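Local coordinates for KLLA0C04147p (Kluyveromyces lactis, PDB 5H2D), which binds ergosterol in its C-terminal OSBP-related domain, the part described here, and probably serves in transferring sterols between membranes, at residues Q397-K402 and A429-I434; N122-E127 and E379-V384; V43-V48 and V211-G216. All coordinates share one frame; numbering follows the deposited sequence.

Interaction 1 of 3, residues Q397-K402 and A429-I434; sequences QRWFKK and ADEGDI
R398 meets E431 twice over, charge to charge through NE and flat against the main chain through a face of its guanidinium. The second meeting is the unusual one: E431 C lies 3.2 Å above the guanidinium plane, offset toward its rim, so the arginine, just before strand 400-404 of the oxysterol-binding domain, rests on the inverse gamma turn centred on E431 in the tail after helix 419-424. The first is a salt bridge, with R398 NE only 2.6 Å from E431 OE2. The carboxylate is not laid flat against its partner, since the two planes stand 61° apart. Both chains are bent to make this possible. R398 runs out straight through its first two torsions and then folds at chi3 (-65°), while E431 turns back at chi2. The neighbouring polar atoms are close without bonding: R398 NH1 comes to 3.0 Å from E431 O at a poor angle, and R398 NH2 lies near G432 N, but both are donors. That closeness tells on G432 as well, where a side chain would run into R398 NH1 and where the backbone angles already call for glycine; the turn itself carries a weak bond from G432 N to D430 O. W399, buried and in edge-to-face contact with F141 and Y419, lies next to the pair. Its CZ2 approaches E431 CG obliquely at 4.1 Å, and R398 CG sits over one face of the indole. From strand 138-146, the carboxylate of E143 takes the backbone N-H groups of both R398 and W399, which probably helps to place the backbone from which these side chains start. A single water completes the link: lying in the indole plane, it accepts from W399 NE1 at 2.9 Å and donates to E431 O at 3.1 Å.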
loop_
_atom_site.group_PDB
_atom_site.type_symbol
_atom_site.label_atom_id
_atom_site.label_comp_id
_atom_site.label_asym_id
_atom_site.label_seq_id
_atom_site.Cartn_x
_atom_site.Cartn_y
_atom_site.Cartn_z
ATOM N N GLN A 397 6.776 20.390 1.774
ATOM C CA GLN A 397 5.953 19.380 2.413
ATOM C C GLN A 397 5.805 19.689 3.896
ATOM O O GLN A 397 6.667 20.324 4.507
ATOM C CB GLN A 397 6.588 17.999 2.232
ATOM C CG GLN A 397 6.642 17.512 0.782
ATOM C CD GLN A 397 7.725 18.184 -0.038
ATOM O OE1 GLN A 397 8.700 18.717 0.502
ATOM N NE2 GLN A 397 7.572 18.147 -1.352
ATOM N N ARG A 398 4.706 19.228 4.481
ATOM C CA ARG A 398 4.447 19.541 5.884
ATOM C C ARG A 398 5.040 18.525 6.849
ATOM O O ARG A 398 5.574 18.909 7.896
ATOM C CB ARG A 398 2.941 19.656 6.122
ATOM C CG ARG A 398 2.578 19.908 7.561
ATOM C CD ARG A 398 1.112 20.304 7.685
ATOM N NE ARG A 398 0.862 21.586 7.034
ATOM C CZ ARG A 398 -0.030 21.794 6.074
ATOM N NH1 ARG A 398 -0.792 20.799 5.632
ATOM N NH2 ARG A 398 -0.164 23.007 5.558
ATOM N N TRP A 399 4.973 17.237 6.521
ATOM C CA TRP A 399 5.245 16.187 7.487
ATOM C C TRP A 399 6.423 15.308 7.114
ATOM O O TRP A 399 6.799 14.442 7.912
ATOM C CB TRP A 399 3.996 15.309 7.670
ATOM C CG TRP A 399 2.759 16.095 8.016
ATOM C CD1 TRP A 399 1.660 16.303 7.226
ATOM C CD2 TRP A 399 2.510 16.802 9.237
ATOM N NE1 TRP A 399 0.737 17.088 7.892
ATOM C CE2 TRP A 399 1.243 17.407 9.125
ATOM C CE3 TRP A 399 3.242 16.980 10.415
ATOM C CZ2 TRP A 399 0.689 18.178 10.153
ATOM C CZ3 TRP A 399 2.692 17.739 11.431
ATOM C CH2 TRP A 399 1.430 18.328 11.297
ATOM N N PHE A 400 7.004 15.506 5.931
ATOM C CA PHE A 400 8.158 14.760 5.443
ATOM C C PHE A 400 9.153 15.741 4.843
ATOM O O PHE A 400 8.787 16.830 4.390
ATOM C CB PHE A 400 7.779 13.746 4.346
ATOM C CG PHE A 400 6.888 12.626 4.809
ATOM C CD1 PHE A 400 5.511 12.806 4.892
ATOM C CD2 PHE A 400 7.418 11.369 5.081
ATOM C CE1 PHE A 400 4.682 11.750 5.314
ATOM C CE2 PHE A 400 6.600 10.310 5.490
ATOM C CZ PHE A 400 5.224 10.508 5.600
ATOM N N LYS A 401 10.422 15.332 4.827
ATOM C CA LYS A 401 11.465 16.056 4.120
ATOM C C LYS A 401 12.352 15.055 3.400
ATOM O O LYS A 401 12.681 14.005 3.950
ATOM C CB LYS A 401 12.319 16.915 5.073
ATOM C CG LYS A 401 13.502 17.582 4.377
ATOM C CD LYS A 401 13.980 18.835 5.097
ATOM C CE LYS A 401 15.037 19.560 4.258
ATOM N NZ LYS A 401 15.205 20.992 4.653
ATOM N N LYS A 402 12.743 15.383 2.176
ATOM C CA LYS A 402 13.608 14.483 1.428
ATOM C C LYS A 402 15.004 14.497 2.034
ATOM O O LYS A 402 15.588 15.565 2.255
ATOM C CB LYS A 402 13.648 14.879 -0.044
ATOM C CG LYS A 402 14.385 13.870 -0.936
ATOM C CD LYS A 402 14.470 14.355 -2.386
ATOM C CE LYS A 402 13.162 14.151 -3.136
ATOM N NZ LYS A 402 12.973 12.724 -3.526
ATOM N N ALA A 429 -5.654 22.287 13.394
ATOM C CA ALA A 429 -6.825 22.902 12.772
ATOM C C ALA A 429 -6.467 23.797 11.592
ATOM O O ALA A 429 -7.290 23.983 10.689
ATOM C CB ALA A 429 -7.617 23.693 13.811
ATOM N N ASP A 430 -5.264 24.366 11.569
ATOM C CA ASP A 430 -4.861 25.219 10.458
ATOM C C ASP A 430 -3.704 24.625 9.657
ATOM O O ASP A 430 -2.958 25.352 8.997
ATOM C CB ASP A 430 -4.511 26.621 10.956
ATOM C CG ASP A 430 -5.634 27.624 10.709
ATOM O OD1 ASP A 430 -6.363 27.469 9.706
ATOM O OD2 ASP A 430 -5.785 28.569 11.514
ATOM N N GLU A 431 -3.551 23.299 9.696
ATOM C CA GLU A 431 -2.499 22.613 8.940
ATOM C C GLU A 431 -3.040 22.210 7.566
ATOM O O GLU A 431 -3.285 21.038 7.272
ATOM C CB GLU A 431 -1.985 21.406 9.711
ATOM C CG GLU A 431 -1.193 21.747 10.973
ATOM C CD GLU A 431 0.170 22.346 10.680
ATOM O OE1 GLU A 431 0.908 22.649 11.643
ATOM O OE2 GLU A 431 0.518 22.509 9.491
ATOM N N GLY A 432 -3.228 23.210 6.723
ATOM C CA GLY A 432 -3.630 22.968 5.351
ATOM C C GLY A 432 -5.071 23.385 5.088
ATOM O O GLY A 432 -5.931 23.367 5.982
ATOM N N ASP A 433 -5.343 23.759 3.842
ATOM C CA ASP A 433 -6.680 24.191 3.421
ATOM C C ASP A 433 -6.796 23.884 1.922
ATOM O O ASP A 433 -6.487 24.728 1.080
ATOM C CB ASP A 433 -6.892 25.664 3.731
ATOM C CG ASP A 433 -8.233 26.184 3.242
ATOM O OD1 ASP A 433 -9.126 25.368 2.906
ATOM O OD2 ASP A 433 -8.395 27.424 3.212
ATOM N N ILE A 434 -7.219 22.655 1.606
ATOM C CA ILE A 434 -7.130 22.152 0.234
ATOM C C ILE A 434 -8.461 21.637 -0.303
ATOM O O ILE A 434 -8.568 21.349 -1.501
ATOM C CB ILE A 434 -6.058 21.044 0.129
ATOM C CG1 ILE A 434 -6.382 19.892 1.084
ATOM C CG2 ILE A 434 -4.668 21.624 0.400
ATOM C CD1 ILE A 434 -5.411 18.686 0.970
HETATM O O HOH W 1 -1.798 18.375 7.266
#

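Interaction 2 of 3, residues N122-E127 and E379-V384; sequences NPLLGE and ERQRSV. With SO4 (sulfate ion), chain E.
The amide oxygen of Q381 is gripped by two donors, a backbone N-H and a water. L125 N gives the shorter bond, 2.7 Å to Q381 OE1 with an N-H...O angle of 162°, and it arrives only 16° from the carbonyl plane. This is how helix 367-390 takes hold of a type II beta turn, L124 to E127, in the loop joining strands 119-121 and 128-133 of the oxysterol-binding domain. The glutamine gets there by stretching: with CG anti to the backbone N (chi1 171°) and the chain extended beyond it, it reaches straight out from the helix and sets the amide against the turn. A water is the other donor, 2.9 Å from Q381 OE1, and the same water also donates to L125 O. On the nitrogen side, Q381 NE2 gives to a second water at 3.0 Å, and that water donates in turn to P123 O. One side-chain amide thus serves three backbone groups of the loop, one directly and two through water, and both ends of the amide are occupied, which should hold its rotation. The leucines touch the amide with carbon alone: L124 CD2 lies 3.9 Å from Q381 NE2, and CB of each leucine lies near OE1. Outside the pair, L124 packs on V377 of the same helix, and Q381 touches H147, which belongs to the EQVSHHPP signature sequence of the OSBP family. The turn is firm in its own right. G126 takes its third position with a positive phi that suits glycine, E127 N bonds back to L124 O, and E127 OE2, also salt-bridged to R356, accepts from L124 N at 2.9 Å on the anti side of the carboxylate.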
loop_
_atom_site.group_PDB
_atom_site.type_symbol
_atom_site.label_atom_id
_atom_site.label_comp_id
_atom_site.label_asym_id
_atom_site.label_seq_id
_atom_site.Cartn_x
_atom_site.Cartn_y
_atom_site.Cartn_z
ATOM N N ASN A 122 -6.611 10.862 -7.568
ATOM C CA ASN A 122 -5.289 11.447 -7.563
ATOM C C ASN A 122 -5.234 12.415 -6.382
ATOM O O ASN A 122 -5.962 13.417 -6.379
ATOM C CB ASN A 122 -5.059 12.146 -8.910
ATOM C CG ASN A 122 -3.632 12.612 -9.104
ATOM O OD1 ASN A 122 -2.726 12.185 -8.402
ATOM N ND2 ASN A 122 -3.428 13.495 -10.078
ATOM N N PRO A 123 -4.432 12.146 -5.347
ATOM C CA PRO A 123 -4.493 12.979 -4.140
ATOM C C PRO A 123 -4.065 14.407 -4.437
ATOM O O PRO A 123 -3.187 14.651 -5.270
ATOM C CB PRO A 123 -3.524 12.289 -3.175
ATOM C CG PRO A 123 -3.376 10.882 -3.709
ATOM C CD PRO A 123 -3.438 11.063 -5.213
ATOM N N LEU A 124 -4.713 15.352 -3.760
ATOM C CA LEU A 124 -4.287 16.741 -3.888
ATOM C C LEU A 124 -2.910 16.918 -3.262
ATOM O O LEU A 124 -2.514 16.185 -2.351
ATOM C CB LEU A 124 -5.292 17.680 -3.220
ATOM C CG LEU A 124 -6.728 17.580 -3.734
ATOM C CD1 LEU A 124 -7.608 18.563 -2.984
ATOM C CD2 LEU A 124 -6.817 17.845 -5.230
ATOM N N LEU A 125 -2.164 17.900 -3.769
ATOM C CA LEU A 125 -0.886 18.227 -3.150
ATOM C C LEU A 125 -1.110 18.634 -1.695
ATOM O O LEU A 125 -1.896 19.545 -1.413
ATOM C CB LEU A 125 -0.200 19.347 -3.933
ATOM C CG LEU A 125 1.197 19.736 -3.433
ATOM C CD1 LEU A 125 2.206 18.577 -3.511
ATOM C CD2 LEU A 125 1.683 20.945 -4.235
ATOM N N GLY A 126 -0.428 17.950 -0.776
ATOM C CA GLY A 126 -0.604 18.216 0.632
ATOM C C GLY A 126 -1.697 17.400 1.284
ATOM O O GLY A 126 -1.842 17.455 2.511
ATOM N N GLU A 127 -2.462 16.637 0.506
ATOM C CA GLU A 127 -3.446 15.744 1.098
ATOM C C GLU A 127 -2.738 14.726 1.986
ATOM O O GLU A 127 -1.611 14.307 1.707
ATOM C CB GLU A 127 -4.239 15.035 -0.000
ATOM C CG GLU A 127 -5.465 14.266 0.510
ATOM C CD GLU A 127 -6.383 13.743 -0.594
ATOM O OE1 GLU A 127 -7.116 12.762 -0.334
ATOM O OE2 GLU A 127 -6.404 14.314 -1.700
ATOM N N GLU A 379 -9.355 23.140 -9.418
ATOM C CA GLU A 379 -9.079 24.513 -9.841
ATOM C C GLU A 379 -8.302 25.267 -8.774
ATOM O O GLU A 379 -7.340 25.985 -9.080
ATOM C CB GLU A 379 -10.389 25.238 -10.173
ATOM C CG GLU A 379 -10.313 26.763 -10.090
ATOM C CD GLU A 379 -10.628 27.300 -8.687
ATOM O OE1 GLU A 379 -11.269 26.576 -7.879
ATOM O OE2 GLU A 379 -10.228 28.450 -8.388
ATOM N N ARG A 380 -8.692 25.108 -7.509
ATOM C CA ARG A 380 -7.984 25.809 -6.443
ATOM C C ARG A 380 -6.535 25.360 -6.361
ATOM O O ARG A 380 -5.632 26.184 -6.178
ATOM C CB ARG A 380 -8.683 25.606 -5.099
ATOM C CG ARG A 380 -7.976 26.331 -3.966
ATOM C CD ARG A 380 -8.956 26.823 -2.926
ATOM N NE ARG A 380 -9.318 25.777 -1.984
ATOM C CZ ARG A 380 -9.149 25.862 -0.669
ATOM N NH1 ARG A 380 -8.632 26.956 -0.125
ATOM N NH2 ARG A 380 -9.510 24.853 0.104
ATOM N N GLN A 381 -6.294 24.053 -6.500
ATOM C CA GLN A 381 -4.932 23.535 -6.506
ATOM C C GLN A 381 -4.103 24.188 -7.601
ATOM O O GLN A 381 -2.964 24.611 -7.370
ATOM C CB GLN A 381 -4.965 22.016 -6.685
ATOM C CG GLN A 381 -3.613 21.376 -6.919
ATOM C CD GLN A 381 -3.669 19.892 -6.681
ATOM O OE1 GLN A 381 -3.366 19.428 -5.581
ATOM N NE2 GLN A 381 -4.105 19.138 -7.690
ATOM N N ARG A 382 -4.663 24.279 -8.811
ATOM C CA ARG A 382 -3.921 24.883 -9.912
ATOM C C ARG A 382 -3.654 26.357 -9.643
ATOM O O ARG A 382 -2.559 26.860 -9.924
ATOM C CB ARG A 382 -4.688 24.699 -11.226
ATOM C CG ARG A 382 -4.086 25.464 -12.400
ATOM C CD ARG A 382 -4.941 25.335 -13.653
ATOM N NE ARG A 382 -4.424 26.160 -14.746
ATOM C CZ ARG A 382 -4.604 27.476 -14.846
ATOM N NH1 ARG A 382 -5.285 28.132 -13.915
ATOM N NH2 ARG A 382 -4.098 28.142 -15.875
ATOM N N SER A 383 -4.638 27.068 -9.084
ATOM C CA SER A 383 -4.443 28.500 -8.860
ATOM C C SER A 383 -3.392 28.747 -7.785
ATOM O O SER A 383 -2.597 29.687 -7.893
ATOM C CB SER A 383 -5.766 29.171 -8.495
ATOM O OG SER A 383 -6.222 28.767 -7.221
ATOM N N VAL A 384 -3.363 27.904 -6.752
ATOM C CA VAL A 384 -2.343 28.035 -5.711
ATOM C C VAL A 384 -0.954 27.769 -6.284
ATOM O O VAL A 384 0.015 28.458 -5.940
ATOM C CB VAL A 384 -2.670 27.103 -4.528
ATOM C CG1 VAL A 384 -1.512 27.049 -3.557
ATOM C CG2 VAL A 384 -3.930 27.585 -3.818
HETATM S S SO4 E . -0.815 26.549 -16.665
HETATM O O1 SO4 E . -1.717 27.682 -16.447
HETATM O O2 SO4 E . -1.086 25.513 -15.672
HETATM O O3 SO4 E . -1.019 26.002 -18.005
HETATM O O4 SO4 E . 0.569 26.999 -16.534
HETATM O O HOH W 2 -4.507 16.185 -7.585
HETATM O O HOH W 3 -3.538 20.940 -3.158
#

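Interaction 3 of 3, residues V43-V48 and V211-G216; sequences VSLWSV and VGILLG. With SO4 (sulfate ion), chain C.
W46 and L214 are brought together by their torsions: the indole swings out with CG anti to the backbone N (chi1 173°), while L214 holds its CG beside its own N (chi1 -55°) and turns one methyl back onto the ring. The two belong to an N-capped helix, 45-49, and to a type I beta turn, I213 to G216, that links strands 207-211 and 219-230. The result is a CH-pi contact, with L214 CD2 placed 3.6 Å from the centroid of the six-membered ring and 26° off its normal. The methyl sits nearest the outer carbons, 3.3 Å from W46 CE3, so the fit is close on that side. I213 approaches quite differently, bringing CG2 to the edge of the indole near its plane and 4.2 Å from W46 CB. With the ring shortened to an alanine here, L214 CD2 would probably lose the aromatic face it rests on, leaving a gap between helix and turn beside F173. Toward the ergosterol, L45 CD2 meets I213 CG1 at 4.1 Å, crossing it at a slant; L45 also touches the bound sterol, which makes this contact part of the surroundings of the sterol pocket. A helix cap and a water serve the polar groups near the contact. S44 OG accepts from S47 N at 3.0 Å as the N-cap, and a water bridges the two segments, accepting from W46 N and donating to I213 O. The turn and G212 just before it also bind a sulfate, probably from the crystallisation liquor and held by R244 too: its O2 accepts from G212 N, and its O1 from L215 N at 2.9 Å.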
loop_
_atom_site.group_PDB
_atom_site.type_symbol
_atom_site.label_atom_id
_atom_site.label_comp_id
_atom_site.label_asym_id
_atom_site.label_seq_id
_atom_site.Cartn_x
_atom_site.Cartn_y
_atom_site.Cartn_z
ATOM N N VAL A 43 -19.816 0.662 -19.093
ATOM C CA VAL A 43 -19.262 1.170 -20.344
ATOM C C VAL A 43 -18.013 0.377 -20.721
ATOM O O VAL A 43 -17.232 -0.045 -19.863
ATOM C CB VAL A 43 -18.933 2.670 -20.230
ATOM C CG1 VAL A 43 -18.508 3.224 -21.592
ATOM C CG2 VAL A 43 -20.117 3.450 -19.663
ATOM N N SER A 44 -17.816 0.173 -22.023
ATOM C CA SER A 44 -16.657 -0.576 -22.487
ATOM C C SER A 44 -15.375 0.235 -22.279
ATOM O O SER A 44 -15.308 1.409 -22.650
ATOM C CB SER A 44 -16.846 -0.942 -23.963
ATOM O OG SER A 44 -15.677 -0.757 -24.731
ATOM N N LEU A 45 -14.361 -0.385 -21.665
ATOM C CA LEU A 45 -13.112 0.336 -21.408
ATOM C C LEU A 45 -12.433 0.746 -22.708
ATOM O O LEU A 45 -11.920 1.867 -22.826
ATOM C CB LEU A 45 -12.168 -0.526 -20.560
ATOM C CG LEU A 45 -10.861 0.156 -20.127
ATOM C CD1 LEU A 45 -11.159 1.486 -19.451
ATOM C CD2 LEU A 45 -10.056 -0.752 -19.180
ATOM N N TRP A 46 -12.408 -0.154 -23.690
ATOM C CA TRP A 46 -11.849 0.204 -24.987
ATOM C C TRP A 46 -12.541 1.430 -25.578
ATOM O O TRP A 46 -11.871 2.329 -26.101
ATOM C CB TRP A 46 -11.937 -0.989 -25.937
ATOM C CG TRP A 46 -11.528 -0.611 -27.326
ATOM C CD1 TRP A 46 -12.347 -0.469 -28.413
ATOM C CD2 TRP A 46 -10.212 -0.270 -27.762
ATOM N NE1 TRP A 46 -11.607 -0.089 -29.508
ATOM C CE2 TRP A 46 -10.296 0.041 -29.134
ATOM C CE3 TRP A 46 -8.968 -0.213 -27.133
ATOM C CZ2 TRP A 46 -9.182 0.416 -29.883
ATOM C CZ3 TRP A 46 -7.864 0.156 -27.877
ATOM C CH2 TRP A 46 -7.979 0.458 -29.240
ATOM N N SER A 47 -13.879 1.499 -25.504
ATOM C CA SER A 47 -14.588 2.637 -26.088
ATOM C C SER A 47 -14.113 3.952 -25.495
ATOM O O SER A 47 -14.139 4.989 -26.177
ATOM C CB SER A 47 -16.107 2.491 -25.907
ATOM O OG SER A 47 -16.554 2.882 -24.615
ATOM N N VAL A 48 -13.660 3.919 -24.239
ATOM C CA VAL A 48 -13.175 5.108 -23.552
ATOM C C VAL A 48 -11.728 5.385 -23.927
ATOM O O VAL A 48 -11.362 6.512 -24.286
ATOM C CB VAL A 48 -13.333 4.920 -22.027
ATOM C CG1 VAL A 48 -12.660 6.060 -21.272
ATOM C CG2 VAL A 48 -14.800 4.806 -21.640
ATOM N N VAL A 211 -5.011 -5.773 -18.701
ATOM C CA VAL A 211 -5.051 -6.463 -19.988
ATOM C C VAL A 211 -6.481 -6.913 -20.265
ATOM O O VAL A 211 -7.392 -6.647 -19.478
ATOM C CB VAL A 211 -4.070 -7.652 -20.022
ATOM C CG1 VAL A 211 -2.636 -7.162 -19.896
ATOM C CG2 VAL A 211 -4.380 -8.645 -18.924
ATOM N N GLY A 212 -6.695 -7.589 -21.396
ATOM C CA GLY A 212 -8.047 -7.953 -21.776
ATOM C C GLY A 212 -8.897 -6.806 -22.271
ATOM O O GLY A 212 -10.114 -6.959 -22.385
ATOM N N ILE A 213 -8.292 -5.652 -22.553
ATOM C CA ILE A 213 -9.063 -4.467 -22.914
ATOM C C ILE A 213 -9.671 -4.633 -24.302
ATOM O O ILE A 213 -10.865 -4.380 -24.514
ATOM C CB ILE A 213 -8.166 -3.216 -22.824
ATOM C CG1 ILE A 213 -7.570 -3.111 -21.411
ATOM C CG2 ILE A 213 -8.939 -1.960 -23.206
ATOM C CD1 ILE A 213 -6.583 -1.959 -21.235
ATOM N N LEU A 214 -8.858 -5.070 -25.268
ATOM C CA LEU A 214 -9.364 -5.307 -26.617
ATOM C C LEU A 214 -10.349 -6.464 -26.644
ATOM O O LEU A 214 -11.318 -6.438 -27.413
ATOM C CB LEU A 214 -8.204 -5.583 -27.569
ATOM C CG LEU A 214 -7.123 -4.510 -27.596
ATOM C CD1 LEU A 214 -6.031 -4.884 -28.591
ATOM C CD2 LEU A 214 -7.747 -3.157 -27.913
ATOM N N LEU A 215 -10.107 -7.497 -25.829
ATOM C CA LEU A 215 -11.005 -8.642 -25.719
ATOM C C LEU A 215 -12.345 -8.295 -25.086
ATOM O O LEU A 215 -13.270 -9.108 -25.164
ATOM C CB LEU A 215 -10.332 -9.754 -24.907
ATOM C CG LEU A 215 -9.168 -10.466 -25.585
ATOM C CD1 LEU A 215 -8.537 -11.477 -24.637
ATOM C CD2 LEU A 215 -9.656 -11.145 -26.851
ATOM N N GLY A 216 -12.480 -7.122 -24.467
ATOM C CA GLY A 216 -13.715 -6.764 -23.808
ATOM C C GLY A 216 -13.879 -7.333 -22.415
ATOM O O GLY A 216 -14.999 -7.351 -21.891
HETATM S S SO4 C . -6.004 -8.105 -25.058
HETATM O O1 SO4 C . -7.412 -7.797 -24.852
HETATM O O2 SO4 C . -5.459 -8.767 -23.863
HETATM O O3 SO4 C . -5.873 -8.988 -26.219
HETATM O O4 SO4 C . -5.280 -6.870 -25.352
HETATM O O HOH W 4 -12.815 -3.026 -23.266
#

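In the fold
Interactions 1 and 2 lie side by side, their centres 12 Å apart, and are joined directly: D433 of 429-434 forms a salt bridge with R380 of helix 367-390, and I434 packs on L124 and E127. Together they tie the C-terminal tail and the long helix to loop 122-127 and to the residues leading into strand 400-404. Interaction 3 stands apart, about 16 Å from interaction 2 at the nearest atoms, next to the sterol. None is fully core: each has a buried member (W399; L124; L45 and I213), and interaction 3 includes the exposed L214. A charged pair marks interaction 1, an amide and waters interaction 2, mainly apolar contact interaction 3. Each sets a side chain against a turn.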